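Local coordinates for pyruvate carboxylase protein (Rhizobium etli, PDB 2QF7) that belongs to the multidomain biotin-dependent carboxylases, combining a biotin carboxylase region with an ATP-grasp family part, a TIM barrel and a biotin-carrier domain, at residues Lys16-Asn21 against Ile86-Leu91; Asn883-Asp888 against Asp915-Asp920. All blocks are in the same frame, centred on the assembly; numbering follows the deposited sequence.

Contact 1. Residues Lys16-Asn21 against Ile86-Leu91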
loop_
_atom_site.group_PDB
_atom_site.type_symbol
_atom_site.label_atom_id
_atom_site.label_comp_id
_atom_site.label_asym_id
_atom_site.label_seq_id
_atom_site.Cartn_x
_atom_site.Cartn_y
_atom_site.Cartn_z
ATOM N N LYS A 16 -1.744 -57.258 11.390
ATOM C CA LYS A 16 -1.092 -55.957 11.189
ATOM C C LYS A 16 0.068 -56.079 10.209
ATOM O O LYS A 16 0.986 -56.847 10.430
ATOM C CB LYS A 16 -0.582 -55.356 12.507
ATOM C CG LYS A 16 -0.049 -53.906 12.357
ATOM C CD LYS A 16 0.456 -53.319 13.695
ATOM C CE LYS A 16 -0.691 -52.819 14.596
ATOM N NZ LYS A 16 -0.142 -52.047 15.764
ATOM N N ILE A 17 0.029 -55.297 9.141
ATOM C CA ILE A 17 1.099 -55.334 8.148
ATOM C C ILE A 17 1.814 -53.985 8.104
ATOM O O ILE A 17 1.157 -52.942 7.900
ATOM C CB ILE A 17 0.531 -55.641 6.717
ATOM C CG1 ILE A 17 -0.001 -57.079 6.640
ATOM C CG2 ILE A 17 1.585 -55.357 5.575
ATOM C CD1 ILE A 17 -0.870 -57.276 5.384
ATOM N N LEU A 18 3.138 -54.012 8.245
ATOM C CA LEU A 18 3.953 -52.848 7.899
ATOM C C LEU A 18 4.350 -52.852 6.427
ATOM O O LEU A 18 4.857 -53.845 5.900
ATOM C CB LEU A 18 5.212 -52.757 8.763
ATOM C CG LEU A 18 6.083 -51.567 8.408
ATOM C CD1 LEU A 18 6.600 -50.905 9.674
ATOM C CD2 LEU A 18 7.249 -52.017 7.519
ATOM N N VAL A 19 4.141 -51.731 5.756
ATOM C CA VAL A 19 4.581 -51.626 4.375
ATOM C C VAL A 19 5.902 -50.944 4.349
ATOM O O VAL A 19 6.023 -49.743 4.711
ATOM C CB VAL A 19 3.532 -50.912 3.445
ATOM C CG1 VAL A 19 4.043 -50.847 1.991
ATOM C CG2 VAL A 19 2.236 -51.667 3.445
ATOM N N ALA A 20 6.916 -51.713 3.954
ATOM C CA ALA A 20 8.271 -51.175 3.905
ATOM C C ALA A 20 8.480 -50.489 2.544
ATOM O O ALA A 20 9.320 -50.913 1.744
ATOM C CB ALA A 20 9.345 -52.293 4.191
ATOM N N ASN A 21 7.686 -49.449 2.293
ATOM C CA ASN A 21 7.729 -48.718 1.040
ATOM C C ASN A 21 7.041 -47.311 1.173
ATOM O O ASN A 21 6.779 -46.841 2.269
ATOM C CB ASN A 21 7.074 -49.583 -0.064
ATOM C CG ASN A 21 7.798 -49.485 -1.412
ATOM O OD1 ASN A 21 7.892 -48.408 -2.004
ATOM N ND2 ASN A 21 8.326 -50.619 -1.885
ATOM N N ILE A 86 13.128 -53.021 10.506
ATOM C CA ILE A 86 12.929 -53.980 11.597
ATOM C C ILE A 86 12.601 -53.282 12.952
ATOM O O ILE A 86 11.641 -53.679 13.651
ATOM C CB ILE A 86 14.147 -54.928 11.728
ATOM C CG1 ILE A 86 14.290 -55.832 10.471
ATOM C CG2 ILE A 86 14.075 -55.757 13.011
ATOM C CD1 ILE A 86 12.991 -56.415 9.946
ATOM N N ARG A 87 13.364 -52.238 13.304
ATOM C CA ARG A 87 13.084 -51.454 14.526
ATOM C C ARG A 87 11.618 -50.989 14.607
ATOM O O ARG A 87 10.960 -51.203 15.622
ATOM C CB ARG A 87 14.027 -50.255 14.649
ATOM C CG ARG A 87 13.705 -49.338 15.859
ATOM C CD ARG A 87 14.551 -48.035 15.874
ATOM N NE ARG A 87 14.243 -47.230 14.691
ATOM C CZ ARG A 87 13.268 -46.331 14.591
ATOM N NH1 ARG A 87 12.449 -46.093 15.606
ATOM N NH2 ARG A 87 13.091 -45.674 13.451
ATOM N N VAL A 88 11.106 -50.346 13.554
ATOM C CA VAL A 88 9.720 -49.883 13.570
ATOM C C VAL A 88 8.702 -51.039 13.481
ATOM O O VAL A 88 7.595 -50.951 14.050
ATOM C CB VAL A 88 9.423 -48.714 12.531
ATOM C CG1 VAL A 88 10.376 -47.528 12.743
ATOM C CG2 VAL A 88 9.547 -49.168 11.184
ATOM N N ALA A 89 9.053 -52.106 12.765
ATOM C CA ALA A 89 8.186 -53.289 12.726
ATOM C C ALA A 89 8.001 -53.892 14.139
ATOM O O ALA A 89 6.882 -54.221 14.548
ATOM C CB ALA A 89 8.710 -54.273 11.782
ATOM N N LYS A 90 9.087 -53.982 14.897
ATOM C CA LYS A 90 9.022 -54.395 16.300
ATOM C C LYS A 90 8.202 -53.439 17.162
ATOM O O LYS A 90 7.285 -53.873 17.866
ATOM C CB LYS A 90 10.424 -54.556 16.862
ATOM C CG LYS A 90 11.093 -55.822 16.402
ATOM C CD LYS A 90 12.497 -55.896 16.970
ATOM C CE LYS A 90 13.071 -57.282 16.798
ATOM N NZ LYS A 90 14.551 -57.232 16.904
ATOM N N LEU A 91 8.514 -52.141 17.093
ATOM C CA LEU A 91 7.795 -51.106 17.858
ATOM C C LEU A 91 6.303 -51.248 17.659
ATOM O O LEU A 91 5.523 -51.210 18.609
ATOM C CB LEU A 91 8.156 -49.699 17.360
ATOM C CG LEU A 91 9.006 -48.745 18.172
ATOM C CD1 LEU A 91 8.708 -47.329 17.668
ATOM C CD2 LEU A 91 8.738 -48.863 19.704
#
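V88, which meets L18 of the strand through its CG2 methyl, lays its other methyl, CG1, over one face of the R87 guanidinium, 3.2 Å above the plane and shifted toward the rim. That flat group is gripped through NH2, in a salt bridge to E84 and a hydrogen bond to the backbone carbonyl of Q62. V88 therefore works in two directions, one branch on the arginine and one into the core. There L18 CD1 comes to 3.7 Å from V88 CG2, the two side chains crossing at about a right angle. The same L18 CD1 lies 4.1 Å from A89 N and 4.5 Å from A89 CB, so a single leucine methyl does all the touching from the strand. With CG anti to the backbone N (chi1 179°), L18 stretches away from the strand toward the helix, and the short A89 lets the backbones come close, L18 CA to A89 CA being 6.4 Å. This is the interior of a Rossmann-like parallel sheet in the biotin carboxylase N-terminal domain: 16-19 is the middle strand, and helix 82-92 lies within the long crossover from edge strand 60-62 to strand 96-98, packing over the strands in between. I43 touches both L18 and V88, and I97 touches L18 and A89, while I17 and V19 pack against helix 23-35. At the strand's start, K16 NZ binds the S92 carbonyl at the end of the helix and forms a salt bridge with E59.

Contact 2. Residues Asn883-Asp888 against Asp915-Asp920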
loop_
_atom_site.group_PDB
_atom_site.type_symbol
_atom_site.label_atom_id
_atom_site.label_comp_id
_atom_site.label_asym_id
_atom_site.label_seq_id
_atom_site.Cartn_x
_atom_site.Cartn_y
_atom_site.Cartn_z
ATOM N N ASN A 883 -4.541 27.930 -47.003
ATOM C CA ASN A 883 -5.173 27.272 -48.142
ATOM C C ASN A 883 -5.061 28.105 -49.440
ATOM O O ASN A 883 -4.652 27.595 -50.494
ATOM C CB ASN A 883 -6.664 26.992 -47.857
ATOM C CG ASN A 883 -7.363 26.474 -49.092
ATOM O OD1 ASN A 883 -6.972 25.426 -49.623
ATOM N ND2 ASN A 883 -8.364 27.205 -49.583
ATOM N N GLN A 884 -5.371 29.404 -49.353
ATOM C CA GLN A 884 -5.282 30.278 -50.526
ATOM C C GLN A 884 -3.827 30.460 -50.967
ATOM O O GLN A 884 -3.525 30.510 -52.165
ATOM C CB GLN A 884 -5.908 31.666 -50.252
ATOM C CG GLN A 884 -7.465 31.687 -50.107
ATOM C CD GLN A 884 -8.228 31.193 -51.344
ATOM O OE1 GLN A 884 -7.763 31.307 -52.491
ATOM N NE2 GLN A 884 -9.399 30.615 -51.107
ATOM N N MET A 885 -2.921 30.562 -50.002
ATOM C CA MET A 885 -1.476 30.660 -50.289
ATOM C C MET A 885 -0.940 29.475 -51.120
ATOM O O MET A 885 -0.098 29.659 -52.006
ATOM C CB MET A 885 -0.681 30.809 -48.988
ATOM C CG MET A 885 0.826 30.847 -49.209
ATOM S SD MET A 885 1.696 30.991 -47.651
ATOM C CE MET A 885 1.517 29.325 -47.055
ATOM N N PHE A 886 -1.407 28.269 -50.798
ATOM C CA PHE A 886 -1.083 27.039 -51.540
ATOM C C PHE A 886 -1.785 26.959 -52.896
ATOM O O PHE A 886 -1.525 26.038 -53.678
ATOM C CB PHE A 886 -1.428 25.800 -50.690
ATOM C CG PHE A 886 -0.508 25.591 -49.512
ATOM C CD1 PHE A 886 0.870 25.488 -49.705
ATOM C CD2 PHE A 886 -1.017 25.456 -48.215
ATOM C CE1 PHE A 886 1.742 25.296 -48.633
ATOM C CE2 PHE A 886 -0.165 25.233 -47.131
ATOM C CZ PHE A 886 1.245 25.169 -47.358
ATOM N N GLY A 887 -2.649 27.936 -53.192
ATOM C CA GLY A 887 -3.297 28.015 -54.503
ATOM C C GLY A 887 -4.777 27.645 -54.461
ATOM O O GLY A 887 -5.434 27.616 -55.531
ATOM N N ASP A 888 -5.305 27.402 -53.245
ATOM C CA ASP A 888 -6.690 26.972 -53.001
ATOM C C ASP A 888 -6.827 25.505 -53.405
ATOM O O ASP A 888 -7.043 25.168 -54.578
ATOM C CB ASP A 888 -7.738 27.884 -53.695
ATOM C CG ASP A 888 -9.163 27.612 -53.206
ATOM O OD1 ASP A 888 -9.349 26.715 -52.325
ATOM O OD2 ASP A 888 -10.100 28.286 -53.710
ATOM N N ASP A 915 4.475 37.535 -45.205
ATOM C CA ASP A 915 5.697 37.154 -44.506
ATOM C C ASP A 915 6.168 35.792 -45.006
ATOM O O ASP A 915 7.342 35.602 -45.287
ATOM C CB ASP A 915 5.452 36.980 -42.999
ATOM C CG ASP A 915 5.251 38.293 -42.259
ATOM O OD1 ASP A 915 5.697 39.331 -42.752
ATOM O OD2 ASP A 915 4.642 38.254 -41.167
ATOM N N VAL A 916 5.258 34.830 -45.036
ATOM C CA VAL A 916 5.595 33.464 -45.470
ATOM C C VAL A 916 6.238 33.456 -46.871
ATOM O O VAL A 916 7.245 32.789 -47.075
ATOM C CB VAL A 916 4.384 32.501 -45.392
ATOM C CG1 VAL A 916 4.746 31.089 -45.868
ATOM C CG2 VAL A 916 3.839 32.392 -43.933
ATOM N N VAL A 917 5.694 34.211 -47.822
ATOM C CA VAL A 917 6.201 34.119 -49.205
ATOM C C VAL A 917 7.345 35.091 -49.549
ATOM O O VAL A 917 8.077 34.880 -50.538
ATOM C CB VAL A 917 5.048 34.178 -50.254
ATOM C CG1 VAL A 917 4.002 33.122 -49.931
ATOM C CG2 VAL A 917 4.398 35.552 -50.298
ATOM N N SER A 918 7.539 36.121 -48.720
ATOM C CA SER A 918 8.484 37.185 -49.010
ATOM C C SER A 918 9.926 36.701 -49.150
ATOM O O SER A 918 10.360 35.844 -48.374
ATOM C CB SER A 918 8.429 38.250 -47.920
ATOM O OG SER A 918 9.501 38.093 -47.009
ATOM N N PRO A 919 10.682 37.273 -50.125
ATOM C CA PRO A 919 12.107 36.966 -50.255
ATOM C C PRO A 919 12.974 37.432 -49.088
ATOM O O PRO A 919 14.129 37.019 -49.003
ATOM C CB PRO A 919 12.524 37.713 -51.535
ATOM C CG PRO A 919 11.512 38.791 -51.719
ATOM C CD PRO A 919 10.219 38.197 -51.181
ATOM N N ASP A 920 12.469 38.300 -48.214
ATOM C CA ASP A 920 13.323 38.824 -47.128
ATOM C C ASP A 920 12.918 38.454 -45.700
ATOM O O ASP A 920 13.376 39.077 -44.744
ATOM C CB ASP A 920 13.626 40.341 -47.243
ATOM C CG ASP A 920 12.978 41.007 -48.457
ATOM O OD1 ASP A 920 11.729 41.139 -48.488
ATOM O OD2 ASP A 920 13.733 41.422 -49.362
#
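M885 reaches from the last turn of helix 872-885 to the end of helix 913-917, and its sulfur touches two consecutive valines there. The chain leaves the backbone extended, with CG anti to the backbone N (chi1 177°) and the next torsion extended as well, which carries SD far enough out to come within 3.5 Å of V916 CG1. It then bends at the last torsion (chi3 75°), so that CE turns alongside V916, 3.9 Å from V916 CG1, while also lying over one face of the neighbouring F886 ring toward its rim. M885 and V916 cross at roughly a right angle. V917 behaves differently: it runs past the methionine in the opposite direction, with V917 CG1 3.9 Å from M885 SD and 4.0 Å from M885 CG. On both valines it is the CG1 branch that faces the thioether. L948 of helix 946-953 touches M885, V916 and V917 alike, and M902 of helix 895-909 also packs on M885, so the contact belongs to the helical core of the conserved carboxylase domain.

Behind M885 the helix ends in a Schellman motif, with G887 at positive phi and D888 N bonded to N883 O at 2.8 Å. The N883 side chain closes the same turn: ND2 donates to D888 OD1 over 3.0 Å at 162°, the acceptor lying close to the amide plane while the donor sits well above the carboxylate plane. Past the turn, K705 NZ donates to the backbone carbonyls of G887 and D888.

No hydrogen bond crosses between the segments; the 110 Å² buried is thioether against aliphatic methyls, held by dispersion and shape with little directional demand.

Contact 1 and contact 2 sit on opposite sides of the chain's centre, their own centres 104 Å apart and their nearest atoms about 87 Å apart, so neither can touch the other. Along the chain they come in series, contact 1 in the biotin carboxylase N-terminal domain and contact 2 in the conserved carboxylase domain. One joins a strand to a crossover helix, the other two helix ends. Between them in sequence comes the eight-stranded barrel, whose strand 725-727 is closely followed by K729, the lysine modified to its NZ-carboxylic acid. Contact 2 connects to that barrel region through K705 and Y706, which bind the backbone of 883-888.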